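Local coordinates for protein manganese lipoxygenase (Gaeumannomyces graminis, PDB 5FX8) that oxygenates linoleic and alpha-linolenic acids to 11S- and 13R-hydroperoxy fatty acids, using a catalytic manganese ion, at residues 98-103 and 322-327; 105-110 and 540-545. All coordinates share one frame; numbering follows the deposited sequence.

Interaction 1. Residues 98-103 and 322-327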
loop_
_atom_site.group_PDB
_atom_site.type_symbol
_atom_site.label_atom_id
_atom_site.label_comp_id
_atom_site.label_asym_id
_atom_site.label_seq_id
_atom_site.Cartn_x
_atom_site.Cartn_y
_atom_site.Cartn_z
ATOM N N LEU A 98 15.857 -3.575 4.067
ATOM C CA LEU A 98 15.720 -4.686 4.999
ATOM C C LEU A 98 14.345 -4.705 5.672
ATOM O O LEU A 98 13.670 -5.747 5.721
ATOM C CB LEU A 98 16.819 -4.579 6.037
ATOM C CG LEU A 98 17.411 -5.886 6.489
ATOM C CD1 LEU A 98 17.954 -6.657 5.277
ATOM C CD2 LEU A 98 18.492 -5.543 7.463
ATOM N N LEU A 99 13.929 -3.563 6.220
ATOM C CA LEU A 99 12.613 -3.473 6.839
ATOM C C LEU A 99 11.508 -3.841 5.857
ATOM O O LEU A 99 10.601 -4.612 6.187
ATOM C CB LEU A 99 12.410 -2.067 7.392
ATOM C CG LEU A 99 13.292 -1.676 8.571
ATOM C CD1 LEU A 99 13.241 -0.170 8.844
ATOM C CD2 LEU A 99 12.869 -2.476 9.772
ATOM N N TRP A 100 11.581 -3.316 4.641
ATOM C CA TRP A 100 10.603 -3.644 3.621
ATOM C C TRP A 100 10.578 -5.137 3.314
ATOM O O TRP A 100 9.500 -5.724 3.186
ATOM C CB TRP A 100 10.909 -2.830 2.371
ATOM C CG TRP A 100 9.792 -2.755 1.453
ATOM C CD1 TRP A 100 8.888 -1.776 1.377
ATOM C CD2 TRP A 100 9.447 -3.715 0.454
ATOM N NE1 TRP A 100 7.983 -2.048 0.393
ATOM C CE2 TRP A 100 8.302 -3.234 -0.197
ATOM C CE3 TRP A 100 10.000 -4.937 0.040
ATOM C CZ2 TRP A 100 7.685 -3.919 -1.231
ATOM C CZ3 TRP A 100 9.385 -5.622 -0.985
ATOM C CH2 TRP A 100 8.233 -5.111 -1.609
ATOM N N ARG A 101 11.749 -5.763 3.163
ATOM C CA ARG A 101 11.826 -7.213 2.969
ATOM C C ARG A 101 11.069 -7.960 4.057
ATOM O O ARG A 101 10.317 -8.899 3.776
ATOM C CB ARG A 101 13.283 -7.700 2.983
ATOM C CG ARG A 101 14.105 -7.578 1.725
ATOM C CD ARG A 101 15.394 -8.423 1.824
ATOM N NE ARG A 101 15.969 -8.505 0.492
ATOM C CZ ARG A 101 17.042 -7.838 0.127
ATOM N NH1 ARG A 101 17.685 -7.098 1.027
ATOM N NH2 ARG A 101 17.486 -7.923 -1.117
ATOM N N GLN A 102 11.308 -7.607 5.320
ATOM C CA GLN A 102 10.629 -8.369 6.354
ATOM C C GLN A 102 9.143 -8.061 6.408
ATOM O O GLN A 102 8.356 -8.936 6.780
ATOM C CB GLN A 102 11.286 -8.138 7.702
ATOM C CG GLN A 102 11.065 -6.800 8.286
ATOM C CD GLN A 102 11.734 -6.675 9.618
ATOM O OE1 GLN A 102 12.563 -7.512 9.982
ATOM N NE2 GLN A 102 11.387 -5.638 10.362
ATOM N N ASP A 103 8.732 -6.867 5.988
ATOM C CA ASP A 103 7.332 -6.492 6.001
ATOM C C ASP A 103 6.540 -6.975 4.796
ATOM O O ASP A 103 5.315 -6.957 4.869
ATOM C CB ASP A 103 7.203 -4.976 6.117
ATOM C CG ASP A 103 7.336 -4.502 7.540
ATOM O OD1 ASP A 103 7.640 -5.352 8.387
ATOM O OD2 ASP A 103 7.159 -3.302 7.832
ATOM N N MET A 322 8.437 9.198 6.779
ATOM C CA MET A 322 9.216 8.603 5.711
ATOM C C MET A 322 9.734 7.225 6.081
ATOM O O MET A 322 10.743 6.777 5.524
ATOM C CB MET A 322 10.384 9.506 5.355
ATOM C CG MET A 322 10.010 10.850 4.859
ATOM S SD MET A 322 9.085 10.775 3.366
ATOM C CE MET A 322 7.665 11.391 4.141
ATOM N N TYR A 323 9.089 6.577 7.043
ATOM C CA TYR A 323 9.390 5.211 7.378
ATOM C C TYR A 323 9.451 4.358 6.116
ATOM O O TYR A 323 8.577 4.429 5.251
ATOM C CB TYR A 323 8.342 4.692 8.349
ATOM C CG TYR A 323 8.638 3.327 8.894
ATOM C CD1 TYR A 323 9.859 3.044 9.460
ATOM C CD2 TYR A 323 7.687 2.332 8.857
ATOM C CE1 TYR A 323 10.126 1.805 9.962
ATOM C CE2 TYR A 323 7.932 1.111 9.349
ATOM C CZ TYR A 323 9.160 0.836 9.907
ATOM O OH TYR A 323 9.414 -0.429 10.408
ATOM N N GLN A 324 10.532 3.594 6.003
ATOM C CA GLN A 324 10.832 2.673 4.918
ATOM C C GLN A 324 10.846 3.317 3.544
ATOM O O GLN A 324 10.907 2.596 2.556
ATOM C CB GLN A 324 9.860 1.491 4.908
ATOM C CG GLN A 324 9.946 0.623 6.115
ATOM C CD GLN A 324 9.174 -0.656 5.951
ATOM O OE1 GLN A 324 8.902 -1.075 4.849
ATOM N NE2 GLN A 324 8.826 -1.284 7.050
ATOM N N ALA A 325 10.784 4.646 3.432
ATOM C CA ALA A 325 10.494 5.228 2.120
ATOM C C ALA A 325 11.611 4.965 1.127
ATOM O O ALA A 325 11.356 4.884 -0.068
ATOM C CB ALA A 325 10.239 6.730 2.209
ATOM N N TYR A 326 12.839 4.816 1.598
ATOM C CA TYR A 326 13.973 4.707 0.703
ATOM C C TYR A 326 14.130 3.324 0.107
ATOM O O TYR A 326 15.093 3.076 -0.625
ATOM C CB TYR A 326 15.222 5.116 1.434
ATOM C CG TYR A 326 15.252 6.583 1.693
ATOM C CD1 TYR A 326 15.261 7.472 0.644
ATOM C CD2 TYR A 326 15.288 7.075 2.976
ATOM C CE1 TYR A 326 15.316 8.794 0.860
ATOM C CE2 TYR A 326 15.333 8.402 3.206
ATOM C CZ TYR A 326 15.349 9.263 2.137
ATOM O OH TYR A 326 15.417 10.609 2.329
ATOM N N ALA A 327 13.201 2.435 0.409
ATOM C CA ALA A 327 13.152 1.136 -0.204
ATOM C C ALA A 327 12.448 1.138 -1.551
ATOM O O ALA A 327 12.752 0.286 -2.379
ATOM C CB ALA A 327 12.464 0.154 0.739
#

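Interaction 2. Residues 105-110 and 540-545. With NAG (2-acetamido-2-deoxy-beta-D-glucopyranose), chain F.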
loop_
_atom_site.group_PDB
_atom_site.type_symbol
_atom_site.label_atom_id
_atom_site.label_comp_id
_atom_site.label_asym_id
_atom_site.label_seq_id
_atom_site.Cartn_x
_atom_site.Cartn_y
_atom_site.Cartn_z
ATOM N N ALA A 105 6.973 -10.152 3.234
ATOM C CA ALA A 105 6.919 -11.600 3.148
ATOM C C ALA A 105 5.502 -12.135 3.328
ATOM O O ALA A 105 5.012 -12.921 2.513
ATOM C CB ALA A 105 7.869 -12.190 4.185
ATOM N N ASN A 106 4.839 -11.755 4.410
ATOM C CA ASN A 106 3.526 -12.314 4.699
ATOM C C ASN A 106 2.526 -11.997 3.581
ATOM O O ASN A 106 1.843 -12.894 3.070
ATOM C CB ASN A 106 3.100 -11.775 6.061
ATOM C CG ASN A 106 1.804 -12.319 6.558
ATOM O OD1 ASN A 106 1.054 -12.974 5.862
ATOM N ND2 ASN A 106 1.514 -12.004 7.801
ATOM N N GLN A 107 2.451 -10.739 3.161
ATOM C CA GLN A 107 1.477 -10.390 2.143
ATOM C C GLN A 107 1.794 -11.062 0.801
ATOM O O GLN A 107 0.878 -11.477 0.080
ATOM C CB GLN A 107 1.400 -8.879 2.007
ATOM C CG GLN A 107 0.453 -8.383 0.923
ATOM C CD GLN A 107 -1.001 -8.270 1.357
ATOM O OE1 GLN A 107 -1.324 -8.371 2.523
ATOM N NE2 GLN A 107 -1.880 -8.060 0.402
ATOM N N THR A 108 3.078 -11.211 0.459
ATOM C CA THR A 108 3.415 -11.837 -0.815
ATOM C C THR A 108 3.032 -13.308 -0.828
ATOM O O THR A 108 2.375 -13.785 -1.766
ATOM C CB THR A 108 4.898 -11.699 -1.100
ATOM O OG1 THR A 108 5.289 -10.346 -0.942
ATOM C CG2 THR A 108 5.165 -12.084 -2.504
ATOM N N ALA A 109 3.457 -14.046 0.201
ATOM C CA ALA A 109 3.109 -15.455 0.285
ATOM C C ALA A 109 1.607 -15.636 0.254
ATOM O O ALA A 109 1.088 -16.492 -0.467
ATOM C CB ALA A 109 3.696 -16.072 1.543
ATOM N N THR A 110 0.889 -14.801 0.996
ATOM C CA THR A 110 -0.556 -14.942 1.072
ATOM C C THR A 110 -1.189 -14.728 -0.281
ATOM O O THR A 110 -2.055 -15.499 -0.698
ATOM C CB THR A 110 -1.113 -13.958 2.086
ATOM O OG1 THR A 110 -0.507 -14.211 3.344
ATOM C CG2 THR A 110 -2.610 -14.097 2.187
ATOM N N ASN A 540 -1.126 -4.262 -1.766
ATOM C CA ASN A 540 -1.880 -4.041 -0.544
ATOM C C ASN A 540 -1.118 -4.625 0.644
ATOM O O ASN A 540 -0.198 -5.428 0.484
ATOM C CB ASN A 540 -3.267 -4.667 -0.667
ATOM C CG ASN A 540 -4.241 -4.159 0.366
ATOM O OD1 ASN A 540 -4.294 -2.975 0.656
ATOM N ND2 ASN A 540 -5.003 -5.058 0.938
ATOM N N ARG A 541 -1.486 -4.175 1.842
ATOM C CA ARG A 541 -0.826 -4.592 3.075
ATOM C C ARG A 541 -1.906 -4.834 4.123
ATOM O O ARG A 541 -2.266 -3.931 4.872
ATOM C CB ARG A 541 0.182 -3.559 3.566
ATOM C CG ARG A 541 1.535 -3.582 2.887
ATOM C CD ARG A 541 2.332 -4.840 3.207
ATOM N NE ARG A 541 3.610 -4.880 2.506
ATOM C CZ ARG A 541 3.730 -5.148 1.212
ATOM N NH1 ARG A 541 2.660 -5.386 0.493
ATOM N NH2 ARG A 541 4.905 -5.150 0.630
ATOM N N ALA A 542 -2.372 -6.063 4.203
ATOM C CA ALA A 542 -3.420 -6.465 5.118
ATOM C C ALA A 542 -3.007 -6.443 6.586
ATOM O O ALA A 542 -3.880 -6.498 7.448
ATOM C CB ALA A 542 -3.898 -7.864 4.724
ATOM N N GLN A 543 -1.726 -6.364 6.911
ATOM C CA GLN A 543 -1.271 -6.488 8.289
ATOM C C GLN A 543 -1.061 -5.147 8.983
ATOM O O GLN A 543 -0.673 -5.137 10.151
ATOM C CB GLN A 543 0.042 -7.281 8.373
ATOM C CG GLN A 543 0.254 -8.414 7.387
ATOM C CD GLN A 543 0.432 -7.913 5.991
ATOM O OE1 GLN A 543 0.880 -6.795 5.781
ATOM N NE2 GLN A 543 0.009 -8.693 5.042
ATOM N N VAL A 544 -1.293 -4.032 8.278
ATOM C CA VAL A 544 -1.034 -2.693 8.791
ATOM C C VAL A 544 -1.695 -2.496 10.150
ATOM O O VAL A 544 -1.077 -1.987 11.090
ATOM C CB VAL A 544 -1.511 -1.653 7.763
ATOM C CG1 VAL A 544 -1.488 -0.316 8.321
ATOM C CG2 VAL A 544 -0.584 -1.613 6.673
ATOM N N GLY A 545 -2.948 -2.922 10.278
ATOM C CA GLY A 545 -3.673 -2.900 11.524
ATOM C C GLY A 545 -2.989 -3.523 12.717
ATOM O O GLY A 545 -2.792 -2.839 13.722
HETATM C C1 NAG F . 0.288 -12.413 8.420
HETATM C C2 NAG F . 0.591 -12.979 9.798
HETATM C C3 NAG F . -0.698 -13.319 10.523
HETATM C C4 NAG F . -1.603 -12.097 10.569
HETATM C C5 NAG F . -1.830 -11.555 9.163
HETATM C C6 NAG F . -2.601 -10.259 9.157
HETATM C C7 NAG F . 2.706 -14.168 10.107
HETATM C C8 NAG F . 3.449 -15.450 9.890
HETATM N N2 NAG F . 1.440 -14.150 9.690
HETATM O O3 NAG F . -0.368 -13.758 11.836
HETATM O O4 NAG F . -2.857 -12.417 11.154
HETATM O O5 NAG F . -0.568 -11.277 8.541
HETATM O O6 NAG F . -1.964 -9.286 9.974
HETATM O O7 NAG F . 3.227 -13.197 10.639
#

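Interaction 1. Residues 98-103 and 322-327
Y323 and L99 meet at about a right angle, with CD1 of L99 3.9 Å from CE1 of Y323; CD1 and CD2 of L99 are also about equally far from the phenol oxygen, so both branches of the leucine fork lie by the outer end of the ring. One face of this ring carries CG of Q324, which sits over its centre, and F615 meets the ring edge-to-face.

Q324 is the third residue of a type II beta turn, M322 to A325, closed by A325 N to M322 O at 3.0 Å. Its positive phi of 57° fits that place in the turn, and its side chain leaves the loop toward helix 86-124. The chain is extended beyond CG, which carries the amide across CB of L99 to D103. There NE2 donates to OD2 of D103 over 2.7 Å. The acceptor lies close to the amide plane, yet the donor stands 51° above the carboxylate plane. The other end of the amide, OE1, is 3.3 Å from CA of W100 and 3.5 Å from CD1 of its indole, with amide and ring planes 75° apart.

A327 completes the loop's side, its CB 3.7 Å from CB of W100. The indole NE1 is hydrogen-bonded to the backbone oxygen of S617, next to the C-terminal metal ligand V618. Chemically, one amide-carboxylate bond flanked by apolar contacts joins the first long helix to the 322-327 loop; if D103 is ionised, its negative charge would probably strengthen the bond, although the donor meets the carboxylate from above its plane.

Interaction 2. Residues 105-110 and 540-545
Q107 lays its side chain across the backbone carbonyl of N540, its CG and CD each 3.1 Å from N540 O. CG also lies 3.7 Å from NH1 of R541, and the amide and guanidinium planes are 22° apart. CG is anti to the backbone N (chi1 177°) and the chain then bends at chi2, which turns the amide oxygen to the following residues of the loop. OE1 there accepts two bonds. The backbone N of A542 approaches at 3.0 Å along a nearly straight N-H line (172°), from above the carbonyl plane, whereas NE2 of Q543 comes in that plane, on a lone pair, at 2.9 Å; this bond is distinctly bent, OE1 lying tilted from the Q543 amide plane. NE2 of Q107 is hydrogen-bonded to the backbone oxygens of A537 and S145.

A542 and Q543 are the central residues of a type I beta turn from R541 to V544; through Q107 OE1 the long helix 86-124 of the lipoxygenase fold takes the backbone N-H of A542. R541 folds back on its own loop, NH1 donating to N540 O at 2.9 Å and also to R538 O.

One helical residue earlier, N106 carries an N-linked glycan through the covalent bond from its ND2 to NAG C1, 1.4 Å long. The sugar ring lies beside Q543, whose CG is 3.2 Å from NAG O5, and D546 hydrogen-bonds the same sugar.

Interactions 1 and 2 are laid out along helix 86-124, with centres 14 Å apart; both use this helix, which thereby contacts two loops distant in sequence; along the chain their segments alternate. They touch through R541: its NH2 lies 3.6 Å from CZ2 of W100, and its NE lies 3.6 Å from D103 O, both as packing. The side chains of W100 and R541 each come within about 4 Å of that of V618, the C-terminal manganese ligand; from the manganese ion they are about 8 and 10 Å away. Both contacts therefore lie beside the C-terminal ligand without supplying a ligand themselves. Both also touch the second subunit.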